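Local coordinates for uncharacterized protein (Bacteroides uniformis ATCC 8492, PDB 4Q68) that probably acts as a highly specific N-acetylmuramoyl-L-alanine amidase of the NlpC/P60 family, cutting between sugar and peptide in cell-wall material, at residues Y76-I81 / I95-R100; L88-D93 / L118-M123; T180-G185 / K229-R234. One frame throughout, in Å; residues are numbered along the deposited sequence. Where two conformers were deposited one is given.

Contact 1: Y76-I81 / I95-R100; sequences YRDGKI and INNGVR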
# COMPACT_ATOMS: atom_id res chain seq x y z
N TYR A 76 -5.75 0.62 10.34
CA TYR A 76 -6.70 -0.27 10.98
C TYR A 76 -8.08 -0.14 10.37
O TYR A 76 -8.51 0.94 9.95
CB TYR A 76 -6.76 0.01 12.49
CG TYR A 76 -5.45 -0.32 13.14
CD1 TYR A 76 -5.14 -1.62 13.50
CD2 TYR A 76 -4.48 0.66 13.35
CE1 TYR A 76 -3.91 -1.95 14.03
CE2 TYR A 76 -3.25 0.35 13.89
CZ TYR A 76 -2.97 -0.95 14.24
OH TYR A 76 -1.73 -1.25 14.76
N ARG A 77 -8.80 -1.26 10.36
CA ARG A 77 -10.15 -1.32 9.82
C ARG A 77 -11.06 -0.34 10.56
O ARG A 77 -11.27 -0.47 11.78
CB ARG A 77 -10.66 -2.75 9.97
CG ARG A 77 -12.04 -3.05 9.39
CD ARG A 77 -12.38 -4.57 9.45
NE ARG A 77 -11.47 -5.32 8.59
CZ ARG A 77 -10.41 -6.04 8.98
NH1 ARG A 77 -10.14 -6.22 10.27
NH2 ARG A 77 -9.62 -6.59 8.08
N ASP A 78 -11.55 0.66 9.84
CA ASP A 78 -12.35 1.75 10.41
C ASP A 78 -11.66 2.46 11.57
O ASP A 78 -12.30 3.04 12.44
CB ASP A 78 -13.73 1.24 10.82
CG ASP A 78 -14.51 0.70 9.64
OD1 ASP A 78 -14.37 1.21 8.51
OD2 ASP A 78 -15.26 -0.28 9.86
N GLY A 79 -10.33 2.42 11.58
CA GLY A 79 -9.56 3.09 12.61
C GLY A 79 -9.65 2.49 14.00
O GLY A 79 -9.24 3.14 14.95
N LYS A 80 -10.16 1.27 14.11
CA LYS A 80 -10.37 0.65 15.41
C LYS A 80 -9.32 -0.42 15.64
O LYS A 80 -9.24 -1.43 14.93
CB LYS A 80 -11.78 0.05 15.50
CG LYS A 80 -12.90 1.08 15.39
CD LYS A 80 -14.28 0.41 15.42
CE LYS A 80 -15.39 1.37 15.00
NZ LYS A 80 -16.73 0.75 15.05
N ILE A 81 -8.47 -0.19 16.63
CA ILE A 81 -7.43 -1.14 16.96
C ILE A 81 -8.04 -2.26 17.80
O ILE A 81 -8.55 -2.02 18.90
CB ILE A 81 -6.27 -0.48 17.71
CG1 ILE A 81 -5.71 0.71 16.91
CG2 ILE A 81 -5.18 -1.50 17.96
CD1 ILE A 81 -4.60 1.48 17.63
N ILE A 95 -7.36 -0.58 0.75
CA ILE A 95 -7.99 0.30 -0.22
C ILE A 95 -9.46 0.47 0.13
O ILE A 95 -9.97 1.59 0.16
CB ILE A 95 -7.82 -0.27 -1.64
CG1 ILE A 95 -6.36 -0.19 -2.07
CG2 ILE A 95 -8.75 0.47 -2.63
CD1 ILE A 95 -6.03 -1.03 -3.29
N ASN A 96 -10.17 -0.63 0.38
CA ASN A 96 -11.59 -0.54 0.69
C ASN A 96 -11.84 0.33 1.91
O ASN A 96 -12.79 1.09 1.96
CB ASN A 96 -12.18 -1.94 0.92
CG ASN A 96 -12.20 -2.78 -0.32
OD1 ASN A 96 -12.02 -2.28 -1.42
ND2 ASN A 96 -12.41 -4.07 -0.14
N ASN A 97 -10.98 0.20 2.92
CA ASN A 97 -11.09 1.02 4.12
C ASN A 97 -10.99 2.51 3.78
O ASN A 97 -11.77 3.32 4.28
CB ASN A 97 -9.99 0.61 5.10
CG ASN A 97 -9.97 1.45 6.36
OD1 ASN A 97 -10.92 1.44 7.14
ND2 ASN A 97 -8.88 2.18 6.56
N GLY A 98 -10.03 2.88 2.95
CA GLY A 98 -9.87 4.27 2.55
C GLY A 98 -11.00 4.78 1.69
O GLY A 98 -11.42 5.93 1.85
N VAL A 99 -11.51 3.96 0.79
CA VAL A 99 -12.64 4.35 -0.04
C VAL A 99 -13.88 4.53 0.84
O VAL A 99 -14.56 5.57 0.78
CB VAL A 99 -12.87 3.34 -1.18
CG1 VAL A 99 -14.19 3.63 -1.89
CG2 VAL A 99 -11.71 3.39 -2.15
N ARG A 100 -14.18 3.53 1.67
CA ARG A 100 -15.37 3.56 2.52
C ARG A 100 -15.34 4.76 3.46
O ARG A 100 -16.36 5.38 3.72
CB ARG A 100 -15.42 2.27 3.34
CG ARG A 100 -16.61 2.14 4.26
CD ARG A 100 -16.71 0.77 4.93
NE ARG A 100 -15.57 0.47 5.79
CZ ARG A 100 -14.54 -0.31 5.45
NH1 ARG A 100 -14.46 -0.88 4.26
NH2 ARG A 100 -13.57 -0.50 6.33
O HOH W 1 -17.56 1.11 8.25
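Arg100 leaves its helix with CG trans to the backbone N (chi1 -179°), and a bend at chi3 brings its guanidinium to Asp78, whose CG lies beside its own backbone N. The two side chains cross at about a right angle in a side-on salt bridge. Both donors reach one oxygen: Arg100 NE is 3.1 Å from Asp78 OD1, and Arg100 NH2 is 2.9 Å from that same Asp78 OD1. The oxygen sits at the guanidinium edge, in its plane, but the carboxylate is turned 86° against it, which excludes a coplanar pairing through both oxygens. NE uses the syn lone pair of OD1, whereas NH2 comes from above the carboxylate plane. Asn101 adds a further hydrogen bond to OD1, and this concentration of donors would probably stabilise the negative charge. A water makes weak bonds to Asp78 OD2 (3.1 Å) and Arg100 NE (3.2 Å).

One turn earlier on the helix, Asn97 OD1 accepts from Asp78 N at 2.9 Å, the N-H pointing well (157°) though it arrives from above the carbonyl plane. Asn97 ND2 is hydrogen-bonded to Lys73 O, so both ends of the amide are held and its rotation is fixed. Arg77 sends its charged end to Asp93 instead.

Gly79 N bonds to Tyr76 O at 2.9 Å and Lys80 N to Arg77 O at 3.1 Å. With the backbone angles, these bonds describe a type II turn running into a type I' turn, a pair of overlapping beta turns just beyond helix 64-75, fastened to helix 91-100 by side chains three residues apart.

Contact 2: L88-D93 / L118-M123; sequences LHYIAD and LSISYM. With NAG (2-acetamido-2-deoxy-beta-D-glucopyranose), chain B.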
# COMPACT_ATOMS: atom_id res chain seq x y z
N LEU A 88 -4.90 -3.72 8.54
CA LEU A 88 -5.32 -3.98 7.16
C LEU A 88 -4.16 -4.56 6.35
O LEU A 88 -3.57 -3.93 5.47
CB LEU A 88 -5.88 -2.70 6.56
CG LEU A 88 -7.17 -2.25 7.22
CD1 LEU A 88 -7.41 -0.76 7.02
CD2 LEU A 88 -8.35 -3.05 6.71
N HIS A 89 -3.88 -5.83 6.63
CA HIS A 89 -2.75 -6.53 6.03
C HIS A 89 -2.85 -6.64 4.51
O HIS A 89 -1.84 -6.53 3.82
CB HIS A 89 -2.64 -7.94 6.58
CG HIS A 89 -2.43 -7.99 8.05
ND1 HIS A 89 -1.25 -7.58 8.62
CD2 HIS A 89 -3.25 -8.34 9.06
CE1 HIS A 89 -1.35 -7.72 9.93
NE2 HIS A 89 -2.56 -8.17 10.22
N TYR A 90 -4.04 -6.92 4.01
CA TYR A 90 -4.23 -7.07 2.57
C TYR A 90 -4.55 -5.73 1.94
O TYR A 90 -5.45 -5.02 2.41
CB TYR A 90 -5.33 -8.08 2.28
CG TYR A 90 -5.00 -9.50 2.63
CD1 TYR A 90 -3.99 -10.18 1.96
CD2 TYR A 90 -5.71 -10.19 3.60
CE1 TYR A 90 -3.70 -11.50 2.25
CE2 TYR A 90 -5.44 -11.51 3.89
CZ TYR A 90 -4.45 -12.17 3.20
OH TYR A 90 -4.20 -13.51 3.41
N ILE A 91 -3.84 -5.39 0.88
CA ILE A 91 -4.00 -4.08 0.30
C ILE A 91 -5.39 -3.87 -0.31
O ILE A 91 -5.91 -2.77 -0.24
CB ILE A 91 -2.83 -3.74 -0.63
CG1 ILE A 91 -1.51 -3.80 0.15
CG2 ILE A 91 -3.02 -2.36 -1.27
CD1 ILE A 91 -1.49 -3.03 1.48
N ALA A 92 -6.04 -4.92 -0.82
CA ALA A 92 -7.42 -4.72 -1.28
C ALA A 92 -8.29 -4.21 -0.14
O ALA A 92 -9.16 -3.37 -0.32
CB ALA A 92 -8.01 -6.01 -1.83
N ASP A 93 -8.06 -4.74 1.06
CA ASP A 93 -8.82 -4.37 2.27
C ASP A 93 -8.46 -2.95 2.72
O ASP A 93 -9.33 -2.16 3.09
CB ASP A 93 -8.50 -5.39 3.36
CG ASP A 93 -9.58 -5.55 4.41
OD1 ASP A 93 -10.69 -4.98 4.29
OD2 ASP A 93 -9.29 -6.30 5.36
N LEU A 118 -10.56 -10.97 -7.22
CA LEU A 118 -9.67 -11.19 -6.09
C LEU A 118 -9.73 -12.64 -5.62
O LEU A 118 -10.80 -13.24 -5.52
CB LEU A 118 -10.02 -10.26 -4.94
CG LEU A 118 -9.79 -8.76 -5.20
CD1 LEU A 118 -10.34 -7.96 -4.04
CD2 LEU A 118 -8.32 -8.45 -5.43
N SER A 119 -8.56 -13.17 -5.30
CA SER A 119 -8.42 -14.48 -4.71
C SER A 119 -7.38 -14.34 -3.60
O SER A 119 -6.17 -14.35 -3.88
CB SER A 119 -8.03 -15.49 -5.79
OG SER A 119 -7.81 -16.76 -5.25
N ILE A 120 -7.85 -14.14 -2.38
CA ILE A 120 -6.99 -13.79 -1.26
C ILE A 120 -7.10 -14.86 -0.19
O ILE A 120 -8.17 -15.15 0.30
CB ILE A 120 -7.34 -12.38 -0.74
CG1 ILE A 120 -7.04 -11.32 -1.81
CG2 ILE A 120 -6.58 -12.09 0.53
CD1 ILE A 120 -7.51 -9.90 -1.47
N SER A 121 -5.95 -15.43 0.14
CA SER A 121 -5.85 -16.53 1.10
C SER A 121 -4.44 -16.79 1.63
O SER A 121 -4.24 -17.75 2.36
CB SER A 121 -6.38 -17.83 0.49
OG SER A 121 -5.58 -18.21 -0.60
N TYR A 122 -3.46 -15.96 1.27
CA TYR A 122 -2.05 -16.30 1.54
C TYR A 122 -1.76 -16.49 3.02
O TYR A 122 -1.08 -17.43 3.42
CB TYR A 122 -1.14 -15.23 0.95
CG TYR A 122 0.31 -15.58 0.98
CD1 TYR A 122 1.08 -15.30 2.09
CD2 TYR A 122 0.93 -16.19 -0.10
CE1 TYR A 122 2.43 -15.62 2.13
CE2 TYR A 122 2.28 -16.52 -0.07
CZ TYR A 122 3.02 -16.24 1.05
OH TYR A 122 4.36 -16.54 1.12
N MSE A 123 -2.23 -15.57 3.86
CA MSE A 123 -1.85 -15.58 5.26
C MSE A 123 -2.39 -16.80 6.00
O MSE A 123 -1.64 -17.48 6.69
CB MSE A 123 -2.28 -14.29 5.94
CG MSE A 123 -1.59 -13.06 5.36
SE MSE A 123 -2.17 -11.41 6.18
CE MSE A 123 -1.22 -11.54 7.85
C1 NAG B . 2.34 -6.04 4.51
C2 NAG B . 1.78 -7.14 5.40
C3 NAG B . 1.21 -6.57 6.70
C4 NAG B . 2.15 -5.54 7.32
C5 NAG B . 2.69 -4.55 6.29
C6 NAG B . 3.71 -3.62 6.93
C7 NAG B . 0.98 -9.19 4.32
C8 NAG B . -0.14 -9.92 3.65
N2 NAG B . 0.77 -7.93 4.71
O1 NAG B . 2.98 -6.65 3.43
O3 NAG B . 1.07 -7.63 7.61
O4 NAG B . 1.52 -4.85 8.37
O5 NAG B . 3.28 -5.26 5.22
O6 NAG B . 4.79 -4.37 7.44
O7 NAG B . 2.03 -9.79 4.47
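Tyr90 lies between Ile120 and Met123 in a buried, mainly apolar contact that joins the start of helix 91-100 to the chain entering helix 122-125. The ring is covered on both faces. Ile120 CG2 stands over its centre, 3.3 Å from the Tyr90 ring centroid and 8° off the normal, a CH-pi contact. Across the ring, Met123 SE (the residue is selenomethionine) lies 4.2 Å from the same Tyr90 centroid, offset toward the rim, as a Met-aromatic contact.

The bend at chi3 of Met123 (76°) carries the methyl onward to a second ring: Met123 CE is 3.9 Å from the His89 ring centroid, over its face. The edge of that imidazole belongs to the sugar, His89 ND1 donating to NAG O3 at 2.5 Å. Met123 SE also touches the acetyl methyl, 3.6 Å from NAG C8. Further along, the packing is purely aliphatic, with Ala92 CB 3.8 Å from Leu118 CD1 and 3.9 Å from Ile120 CD1.

The phenol oxygen is the polar point of the interface. Met123 N donates to Tyr90 OH at 2.9 Å in a nearly straight bond (163°), and Glu147 is the hydroxyl's other hydrogen-bond partner. A buried hydroxyl gripped twice, on a ring packed from both sides, implies little freedom for Tyr90 to turn, while the selenium-bearing chain of Met123 links that ring to the histidine that is hydrogen-bonded to the N-acetylglucosamine.

Contact 3: T180-G185 / K229-R234; sequences TTNTPG and KWTGIR. With NA (sodium ion), chain C.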
# COMPACT_ATOMS: atom_id res chain seq x y z
N THR A 180 0.14 -5.25 -8.40
CA THR A 180 -0.59 -6.50 -8.35
C THR A 180 0.34 -7.66 -8.68
O THR A 180 1.35 -7.49 -9.36
CB THR A 180 -1.80 -6.44 -9.31
OG1 THR A 180 -1.38 -6.16 -10.65
CG2 THR A 180 -2.76 -5.34 -8.91
N THR A 181 0.01 -8.85 -8.18
CA THR A 181 0.89 -10.00 -8.25
C THR A 181 0.16 -11.29 -8.57
O THR A 181 -0.96 -11.51 -8.13
CB THR A 181 1.68 -10.16 -6.95
OG1 THR A 181 2.52 -11.31 -7.09
CG2 THR A 181 0.78 -10.33 -5.73
N ASN A 182 0.84 -12.17 -9.30
CA ASN A 182 0.32 -13.50 -9.58
C ASN A 182 0.67 -14.54 -8.50
O ASN A 182 0.34 -15.70 -8.66
CB ASN A 182 0.68 -13.99 -10.99
CG ASN A 182 2.16 -14.17 -11.19
OD1 ASN A 182 2.92 -14.36 -10.25
ND2 ASN A 182 2.57 -14.12 -12.45
N THR A 183 1.27 -14.13 -7.39
CA THR A 183 1.46 -15.04 -6.28
C THR A 183 0.10 -15.59 -5.86
O THR A 183 -0.82 -14.82 -5.59
CB THR A 183 2.13 -14.32 -5.12
OG1 THR A 183 3.48 -14.02 -5.49
CG2 THR A 183 2.11 -15.14 -3.84
N PRO A 184 -0.05 -16.92 -5.78
CA PRO A 184 -1.34 -17.48 -5.38
C PRO A 184 -1.76 -16.99 -4.00
O PRO A 184 -1.00 -17.04 -3.04
CB PRO A 184 -1.09 -18.98 -5.41
CG PRO A 184 -0.06 -19.14 -6.48
CD PRO A 184 0.86 -17.98 -6.29
N GLY A 185 -3.01 -16.55 -3.92
CA GLY A 185 -3.60 -16.12 -2.67
C GLY A 185 -3.23 -14.71 -2.24
O GLY A 185 -3.67 -14.29 -1.16
N LYS A 229 6.32 -11.90 -11.66
CA LYS A 229 5.16 -12.04 -10.79
C LYS A 229 4.31 -10.78 -10.72
O LYS A 229 3.16 -10.85 -10.32
CB LYS A 229 5.58 -12.41 -9.39
CG LYS A 229 6.20 -13.78 -9.35
CD LYS A 229 6.49 -14.21 -7.94
CE LYS A 229 7.24 -15.52 -7.93
NZ LYS A 229 7.48 -15.97 -6.55
N TRP A 230 4.87 -9.64 -11.09
CA TRP A 230 4.16 -8.38 -11.00
C TRP A 230 3.33 -8.19 -12.25
O TRP A 230 3.86 -8.12 -13.33
CB TRP A 230 5.15 -7.24 -10.78
CG TRP A 230 5.77 -7.25 -9.44
CD1 TRP A 230 5.54 -8.13 -8.42
CD2 TRP A 230 6.72 -6.31 -8.94
NE1 TRP A 230 6.26 -7.78 -7.32
CE2 TRP A 230 7.00 -6.66 -7.61
CE3 TRP A 230 7.35 -5.20 -9.49
CZ2 TRP A 230 7.89 -5.95 -6.82
CZ3 TRP A 230 8.22 -4.49 -8.70
CH2 TRP A 230 8.49 -4.86 -7.39
N THR A 231 2.02 -8.13 -12.09
CA THR A 231 1.13 -8.19 -13.23
C THR A 231 0.60 -6.83 -13.68
O THR A 231 0.05 -6.73 -14.77
CB THR A 231 -0.06 -9.09 -12.91
OG1 THR A 231 -0.66 -8.62 -11.71
CG2 THR A 231 0.38 -10.53 -12.74
N GLY A 232 0.72 -5.81 -12.83
CA GLY A 232 0.07 -4.55 -13.12
C GLY A 232 -0.01 -3.70 -11.89
O GLY A 232 0.73 -3.94 -10.92
N ILE A 233 -0.87 -2.68 -11.93
CA ILE A 233 -1.02 -1.76 -10.81
C ILE A 233 -2.47 -1.41 -10.56
O ILE A 233 -3.28 -1.35 -11.49
CB ILE A 233 -0.19 -0.45 -10.99
CG1 ILE A 233 -0.61 0.33 -12.25
CG2 ILE A 233 1.30 -0.78 -11.01
CD1 ILE A 233 0.10 1.66 -12.41
N ARG A 234 -2.76 -1.13 -9.30
CA ARG A 234 -3.90 -0.33 -8.90
C ARG A 234 -3.36 1.06 -8.54
O ARG A 234 -2.27 1.19 -8.00
CB ARG A 234 -4.64 -0.96 -7.71
CG ARG A 234 -5.23 -2.33 -8.04
CD ARG A 234 -5.99 -2.96 -6.91
NE ARG A 234 -7.22 -2.22 -6.63
CZ ARG A 234 -8.13 -2.56 -5.72
NH1 ARG A 234 -7.94 -3.60 -4.93
NH2 ARG A 234 -9.23 -1.85 -5.58
NA NA C . -2.32 -13.14 -6.80
O HOH W 2 -2.52 -10.13 -10.54
O HOH W 3 4.83 -16.46 -5.57
O HOH W 4 -4.29 -14.35 -5.86
O HOH W 5 -2.78 -14.47 -8.75
O HOH W 6 -4.25 -11.88 -7.54
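From CB outward, Thr180 meets two residues of strand 230-238: CB and the hydroxyl both come to Thr231 OG1, and the methyl turns to Arg234. Its CB lies 3.4 Å from Thr231 OG1. The hydroxyl stands between the backbone N and the carbonyl carbon (chi1 57°), where Thr180 OG1 and Thr231 OG1 share a hydrogen bond of 2.8 Å, either being a possible donor. The methyl, CG2, packs 4.0 Å from Arg234 CG. Arg234 crosses it at about a right angle and takes its charged end on to Asp106.

The backbone bonds of Thr180 are split between two residues: Thr231 N donates to Thr180 O at 2.9 Å, while Thr180 N donates to Gly232 O, also at 2.9 Å. Two residues facing one are consistent with a beta bulge. Beside it, Thr181 and Trp230 form an antiparallel non-hydrogen-bonded pair, and Asn182 N closes the ladder with a bond of 2.9 Å to Lys229 O, lying in the carbonyl plane. Asn182 OD1 rests against the start of the Lys229 chain, whose NZ reaches Thr183 OG1 through a water.

Thr181 OG1, trans to its backbone N, accepts from Thr183 N at 3.1 Å with the N-H almost straight (172°). A valine here would remove that acceptor and is likely to leave Thr183 N without its mate and the turn freer to shift. The turn matters for the metal: Thr181 O binds the sodium ion at 2.5 Å, joined by Thr183 O, Leu186 O and three waters. The whole is an ST turn at the end of an antiparallel strand pair, its carbonyls directed into a six-ligand sodium site.

Contact 2 is the buried one, built on aromatic faces, sulfur-type packing and a single phenol bond, whereas contacts 1 and 3 are partly buried and rely on polar groups: a salt bridge and amide in contact 1, backbone pairing and a sodium site in contact 3. Contacts 1 and 2 share helix 91-100, and Arg77 NH2 binds Asp93 OD2 at 2.8 Å between them, while Leu88 packs under the 76-81 loop. Contact 3 belongs to the sheet, yet probable hydrogen bonds from Ser121 N and Tyr122 N to Gly185 O tie its loop to contact 2. Ile95 and Ala92 both touch Arg234, so the helix lies against the strand.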